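Type-iv like competence pilin ttha1218 (Thermus thermophilus, PDB 5G25) is a type IV-like competence pilin, present here as its soluble globular part, that probably contributes to pilus-linked DNA uptake during natural transformation. Local coordinates at residues Q10-E15 against L75-K80; E15-M20 against K80-V85. All blocks are in the same frame, centred on the assembly; numbering follows the deposited sequence.

Contact 1. Residues Q10-E15 against L75-K80; sequences QTVVRE and LRVEEK
Val12 and Val77 meet tip to tip where the N-terminal helix of this pilin domain begins to pack on its antiparallel sheet, beside the turn of the beta hairpin formed by strands 70-77 and 80-87. The closest approach is between Val12 CG1 and Val77 CG1, 3.6 Å apart. Each of these methyls stands opposite its own backbone N (chi1 163° in Val12, -179° in Val77), an orientation that points it at the other segment. One helix position on, Val13 meets Lys80 through hydrocarbon alone: the lysine chain passes the valine at roughly a right angle, with Lys80 CD 3.9 Å from Val13 CG2. Gln10 adds a looser touch at the edge, its NE2 lying 4.4 Å from Lys80 CE. No hydrogen bond spans the two segments, so the join is apolar packing.

Around this first shell, Lys43 of strand 43-54 touches both Val12 and Val77, and Met16, the next turn of the helix, touches Val77 and Lys80. A type II' turn from Val77 to Lys80, with Glu78 and Glu79 at its corners, fixes the spacing of the two strand residues. It is closed by paired backbone bonds: Lys80 N gives to Val77 O at 2.8 Å, and Val77 N to Lys80 O at 3.1 Å.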
loop_
_atom_site.group_PDB
_atom_site.type_symbol
_atom_site.label_atom_id
_atom_site.label_comp_id
_atom_site.label_asym_id
_atom_site.label_seq_id
_atom_site.Cartn_x
_atom_site.Cartn_y
_atom_site.Cartn_z
ATOM N N GLN A 10 5.365 17.235 10.867
ATOM C CA GLN A 10 6.445 16.308 10.427
ATOM C C GLN A 10 6.403 16.083 8.908
ATOM O O GLN A 10 5.419 15.584 8.350
ATOM C CB GLN A 10 6.324 14.967 11.142
ATOM C CG GLN A 10 7.312 13.928 10.647
ATOM C CD GLN A 10 8.710 14.208 11.138
ATOM O OE1 GLN A 10 9.538 14.803 10.431
ATOM N NE2 GLN A 10 8.979 13.801 12.371
ATOM N N THR A 11 7.501 16.456 8.266
ATOM C CA THR A 11 7.697 16.290 6.837
ATOM C C THR A 11 7.595 14.834 6.385
ATOM O O THR A 11 7.057 14.555 5.318
ATOM C CB THR A 11 9.083 16.837 6.454
ATOM O OG1 THR A 11 9.180 18.196 6.897
ATOM C CG2 THR A 11 9.321 16.747 4.942
ATOM N N VAL A 12 8.120 13.909 7.187
ATOM C CA VAL A 12 8.093 12.486 6.832
ATOM C C VAL A 12 6.666 11.931 6.750
ATOM O O VAL A 12 6.320 11.250 5.799
ATOM C CB VAL A 12 8.966 11.655 7.790
ATOM C CG1 VAL A 12 8.636 10.175 7.706
ATOM C CG2 VAL A 12 10.447 11.898 7.484
ATOM N N VAL A 13 5.838 12.246 7.729
ATOM C CA VAL A 13 4.453 11.812 7.726
ATOM C C VAL A 13 3.684 12.376 6.524
ATOM O O VAL A 13 2.908 11.679 5.892
ATOM C CB VAL A 13 3.755 12.213 9.039
ATOM C CG1 VAL A 13 2.243 12.033 8.917
ATOM C CG2 VAL A 13 4.295 11.362 10.172
ATOM N N ARG A 14 3.924 13.637 6.205
ATOM C CA ARG A 14 3.251 14.273 5.085
ATOM C C ARG A 14 3.608 13.568 3.764
ATOM O O ARG A 14 2.720 13.271 2.970
ATOM C CB ARG A 14 3.634 15.759 5.031
ATOM C CG ARG A 14 2.600 16.663 4.364
ATOM C CD ARG A 14 2.824 18.145 4.682
ATOM N NE ARG A 14 2.985 18.401 6.121
ATOM C CZ ARG A 14 4.083 18.899 6.703
ATOM N NH1 ARG A 14 5.158 19.237 5.988
ATOM N NH2 ARG A 14 4.103 19.073 8.021
ATOM N N GLU A 15 4.901 13.300 3.550
ATOM C CA GLU A 15 5.384 12.592 2.366
ATOM C C GLU A 15 4.893 11.164 2.276
ATOM O O GLU A 15 4.664 10.661 1.184
ATOM C CB GLU A 15 6.913 12.555 2.351
ATOM C CG GLU A 15 7.539 13.898 2.126
ATOM C CD GLU A 15 7.093 14.460 0.810
ATOM O OE1 GLU A 15 7.590 13.997 -0.254
ATOM O OE2 GLU A 15 6.208 15.338 0.861
ATOM N N LEU A 75 3.585 1.397 4.536
ATOM C CA LEU A 75 4.694 2.302 4.307
ATOM C C LEU A 75 5.372 2.539 5.660
ATOM O O LEU A 75 4.687 2.851 6.648
ATOM C CB LEU A 75 4.139 3.624 3.757
ATOM C CG LEU A 75 4.859 4.418 2.686
ATOM C CD1 LEU A 75 5.453 3.519 1.609
ATOM C CD2 LEU A 75 3.859 5.402 2.073
ATOM N N ARG A 76 6.697 2.378 5.702
ATOM C CA ARG A 76 7.491 2.536 6.933
ATOM C C ARG A 76 8.703 3.395 6.661
ATOM O O ARG A 76 9.491 3.108 5.766
ATOM C CB ARG A 76 7.982 1.189 7.470
ATOM C CG ARG A 76 6.896 0.356 8.123
ATOM C CD ARG A 76 7.438 -0.890 8.827
ATOM N NE ARG A 76 6.604 -1.311 9.966
ATOM C CZ ARG A 76 5.826 -2.396 9.988
ATOM N NH1 ARG A 76 5.750 -3.213 8.923
ATOM N NH2 ARG A 76 5.128 -2.680 11.091
ATOM N N VAL A 77 8.840 4.458 7.438
ATOM C CA VAL A 77 9.990 5.338 7.358
ATOM C C VAL A 77 10.463 5.513 8.799
ATOM O O VAL A 77 9.776 6.125 9.620
ATOM C CB VAL A 77 9.622 6.688 6.709
ATOM C CG1 VAL A 77 10.846 7.578 6.604
ATOM C CG2 VAL A 77 9.013 6.462 5.331
ATOM N N GLU A 78 11.610 4.908 9.108
ATOM C CA GLU A 78 12.125 4.857 10.475
ATOM C C GLU A 78 11.075 4.263 11.398
ATOM O O GLU A 78 10.528 3.205 11.102
ATOM C CB GLU A 78 12.611 6.236 10.928
ATOM C CG GLU A 78 13.660 6.811 9.977
ATOM C CD GLU A 78 14.509 7.919 10.588
ATOM O OE1 GLU A 78 14.246 8.323 11.743
ATOM O OE2 GLU A 78 15.447 8.386 9.903
ATOM N N GLU A 79 10.774 4.913 12.512
ATOM C CA GLU A 79 9.729 4.398 13.389
ATOM C C GLU A 79 8.307 4.778 12.926
ATOM O O GLU A 79 7.332 4.300 13.502
ATOM C CB GLU A 79 9.952 4.880 14.825
ATOM C CG GLU A 79 9.191 6.147 15.225
ATOM C CD GLU A 79 9.807 7.435 14.689
ATOM O OE1 GLU A 79 10.445 7.409 13.603
ATOM O OE2 GLU A 79 9.645 8.481 15.366
ATOM N N LYS A 80 8.177 5.639 11.912
ATOM C CA LYS A 80 6.835 6.069 11.471
ATOM C C LYS A 80 6.199 4.999 10.600
ATOM O O LYS A 80 6.846 4.331 9.794
ATOM C CB LYS A 80 6.885 7.402 10.710
ATOM C CG LYS A 80 7.319 8.582 11.564
ATOM C CD LYS A 80 6.260 8.945 12.597
ATOM C CE LYS A 80 6.623 10.234 13.330
ATOM N NZ LYS A 80 5.670 10.563 14.427
#

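Contact 2. Residues E15-M20 against K80-V85; sequences EMENFM and KRLETV
Met16 and Met20 meet Leu82 with no flat side chain between them: the Phe19 side chain turns instead to Leu38, Leu40 and Leu75, and Glu17 offers its CG, not its carboxylate, to Leu82 CD2. This is the helix-on-sheet packing of the pilin fold, with segment 15-20 running almost along strand 80-85, their axes 24° apart in direction and 9.5 Å apart at closest approach.

Leu82 sits between the two methionines. On its N-terminal side the bent end of Met16 lays its methyl against the strand backbone, Met16 CE being 3.7 Å from Leu82 N, and the same carbon also touches Leu82 CB. Behind it, Met16 SD rests 3.9 Å from Lys80 CB. Leu82 CD2 reaches back to the helix, 3.8 Å from Met16 O.

Met20 approaches Leu82 tip to tip, its chain folding at chi2 (65°) and again at chi3. That double bend puts Met20 CE 3.5 Å from Leu82 O and also against Leu82 CG, and leaves the sulfur for Thr84. With an alanine here, Leu82 CG and the Thr84 methyl would probably lose the cover that Met20 gives them, and a gap would be likely to open toward Val73 and Leu75, which Met20 also touches.

Thr84 divides its branches: OG1 hydrogen-bonds to Arg24 further along the helix, while the methyl faces Met20. Met20 and Thr84 pass flank to flank, pointing opposite ways, with Met20 SD 3.4 Å from Thr84 CG2.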
loop_
_atom_site.group_PDB
_atom_site.type_symbol
_atom_site.label_atom_id
_atom_site.label_comp_id
_atom_site.label_asym_id
_atom_site.label_seq_id
_atom_site.Cartn_x
_atom_site.Cartn_y
_atom_site.Cartn_z
ATOM N N GLU A 15 4.901 13.300 3.550
ATOM C CA GLU A 15 5.384 12.592 2.366
ATOM C C GLU A 15 4.893 11.164 2.276
ATOM O O GLU A 15 4.664 10.661 1.184
ATOM C CB GLU A 15 6.913 12.555 2.351
ATOM C CG GLU A 15 7.539 13.898 2.126
ATOM C CD GLU A 15 7.093 14.460 0.810
ATOM O OE1 GLU A 15 7.590 13.997 -0.254
ATOM O OE2 GLU A 15 6.208 15.338 0.861
ATOM N N MET A 16 4.757 10.494 3.418
ATOM C CA MET A 16 4.227 9.145 3.410
ATOM C C MET A 16 2.759 9.201 2.935
ATOM O O MET A 16 2.314 8.361 2.165
ATOM C CB MET A 16 4.340 8.493 4.793
ATOM C CG MET A 16 5.754 8.204 5.273
ATOM S SD MET A 16 5.750 7.691 7.007
ATOM C CE MET A 16 5.167 6.017 6.879
ATOM N N GLU A 17 2.025 10.217 3.365
ATOM C CA GLU A 17 0.610 10.357 2.934
ATOM C C GLU A 17 0.467 10.672 1.450
ATOM O O GLU A 17 -0.409 10.110 0.783
ATOM C CB GLU A 17 -0.143 11.351 3.823
ATOM C CG GLU A 17 -0.290 10.788 5.240
ATOM C CD GLU A 17 -1.008 11.693 6.229
ATOM O OE1 GLU A 17 -0.869 12.930 6.118
ATOM O OE2 GLU A 17 -1.689 11.143 7.138
ATOM N N ASN A 18 1.363 11.506 0.926
ATOM C CA ASN A 18 1.365 11.837 -0.498
ATOM C C ASN A 18 1.663 10.636 -1.350
ATOM O O ASN A 18 1.055 10.415 -2.372
ATOM C CB ASN A 18 2.402 12.911 -0.805
ATOM C CG ASN A 18 1.940 14.290 -0.387
ATOM O OD1 ASN A 18 0.750 14.602 -0.424
ATOM N ND2 ASN A 18 2.880 15.121 0.025
ATOM N N PHE A 19 2.631 9.856 -0.918
ATOM C CA PHE A 19 3.006 8.687 -1.662
ATOM C C PHE A 19 1.908 7.663 -1.607
ATOM O O PHE A 19 1.617 7.002 -2.603
ATOM C CB PHE A 19 4.307 8.088 -1.129
ATOM C CG PHE A 19 4.838 7.013 -1.998
ATOM C CD1 PHE A 19 5.392 7.326 -3.237
ATOM C CD2 PHE A 19 4.725 5.699 -1.631
ATOM C CE1 PHE A 19 5.847 6.322 -4.065
ATOM C CE2 PHE A 19 5.184 4.690 -2.454
ATOM C CZ PHE A 19 5.749 4.998 -3.665
ATOM N N MET A 20 1.289 7.520 -0.443
ATOM C CA MET A 20 0.177 6.592 -0.315
ATOM C C MET A 20 -0.992 6.966 -1.233
ATOM O O MET A 20 -1.650 6.091 -1.815
ATOM C CB MET A 20 -0.298 6.535 1.124
ATOM C CG MET A 20 -1.302 5.423 1.363
ATOM S SD MET A 20 -0.623 3.752 1.151
ATOM C CE MET A 20 0.271 3.501 2.680
ATOM N N LYS A 80 8.177 5.639 11.912
ATOM C CA LYS A 80 6.835 6.069 11.471
ATOM C C LYS A 80 6.199 4.999 10.600
ATOM O O LYS A 80 6.846 4.331 9.794
ATOM C CB LYS A 80 6.885 7.402 10.710
ATOM C CG LYS A 80 7.319 8.582 11.564
ATOM C CD LYS A 80 6.260 8.945 12.597
ATOM C CE LYS A 80 6.623 10.234 13.330
ATOM N NZ LYS A 80 5.670 10.563 14.427
ATOM N N ARG A 81 4.906 4.837 10.736
ATOM C CA ARG A 81 4.271 3.846 9.930
ATOM C C ARG A 81 2.862 4.214 9.510
ATOM O O ARG A 81 2.131 4.863 10.255
ATOM C CB ARG A 81 4.328 2.564 10.704
ATOM C CG ARG A 81 3.338 1.522 10.305
ATOM C CD ARG A 81 3.212 0.558 11.467
ATOM N NE ARG A 81 2.546 -0.644 11.025
ATOM C CZ ARG A 81 1.247 -0.711 10.760
ATOM N NH1 ARG A 81 0.457 0.362 10.907
ATOM N NH2 ARG A 81 0.736 -1.861 10.340
ATOM N N LEU A 82 2.506 3.801 8.292
ATOM C CA LEU A 82 1.228 4.130 7.686
ATOM C C LEU A 82 0.677 2.945 6.911
ATOM O O LEU A 82 1.253 2.506 5.927
ATOM C CB LEU A 82 1.352 5.350 6.754
ATOM C CG LEU A 82 0.115 5.670 5.872
ATOM C CD1 LEU A 82 -1.197 5.809 6.633
ATOM C CD2 LEU A 82 0.341 6.937 5.104
ATOM N N GLU A 83 -0.463 2.439 7.352
ATOM C CA GLU A 83 -1.076 1.308 6.684
ATOM C C GLU A 83 -2.456 1.681 6.157
ATOM O O GLU A 83 -3.213 2.399 6.812
ATOM C CB GLU A 83 -1.160 0.139 7.651
ATOM C CG GLU A 83 -1.958 -1.034 7.120
ATOM C CD GLU A 83 -1.963 -2.218 8.071
ATOM O OE1 GLU A 83 -1.013 -2.352 8.883
ATOM O OE2 GLU A 83 -2.914 -3.027 7.993
ATOM N N THR A 84 -2.762 1.221 4.953
ATOM C CA THR A 84 -4.085 1.393 4.400
ATOM C C THR A 84 -4.421 0.213 3.489
ATOM O O THR A 84 -3.645 -0.743 3.379
ATOM C CB THR A 84 -4.220 2.753 3.671
ATOM O OG1 THR A 84 -5.600 3.116 3.574
ATOM C CG2 THR A 84 -3.613 2.713 2.289
ATOM N N VAL A 85 -5.604 0.264 2.880
ATOM C CA VAL A 85 -6.041 -0.752 1.929
ATOM C C VAL A 85 -6.368 -0.018 0.653
ATOM O O VAL A 85 -7.060 1.008 0.672
ATOM C CB VAL A 85 -7.267 -1.539 2.436
ATOM C CG1 VAL A 85 -7.794 -2.497 1.370
ATOM C CG2 VAL A 85 -6.896 -2.315 3.703
#

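Contacts 1 and 2 are successive lengths of one interface, in which helix 11-24 packs on the neighbouring strands 70-77 and 80-87; their centres are about 8 Å apart. Glu15 and Lys80 belong to both. Met16 also bridges them, its CG 3.7 Å from Val77 CG2 of contact 1. A probable backbone hydrogen bond, Leu75 O to Leu82 N at 2.9 Å, ties the strands together and so holds the two packing surfaces in step. Contact 1 lies nearer the hairpin end, contact 2 nearer the centre of the chain. Leu75 reaches Cys47, whose disulfide with Cys34 ties strand 43-54 to the residue just after helix 30-33, so the sheet that the helix packs on also carries this cross-link.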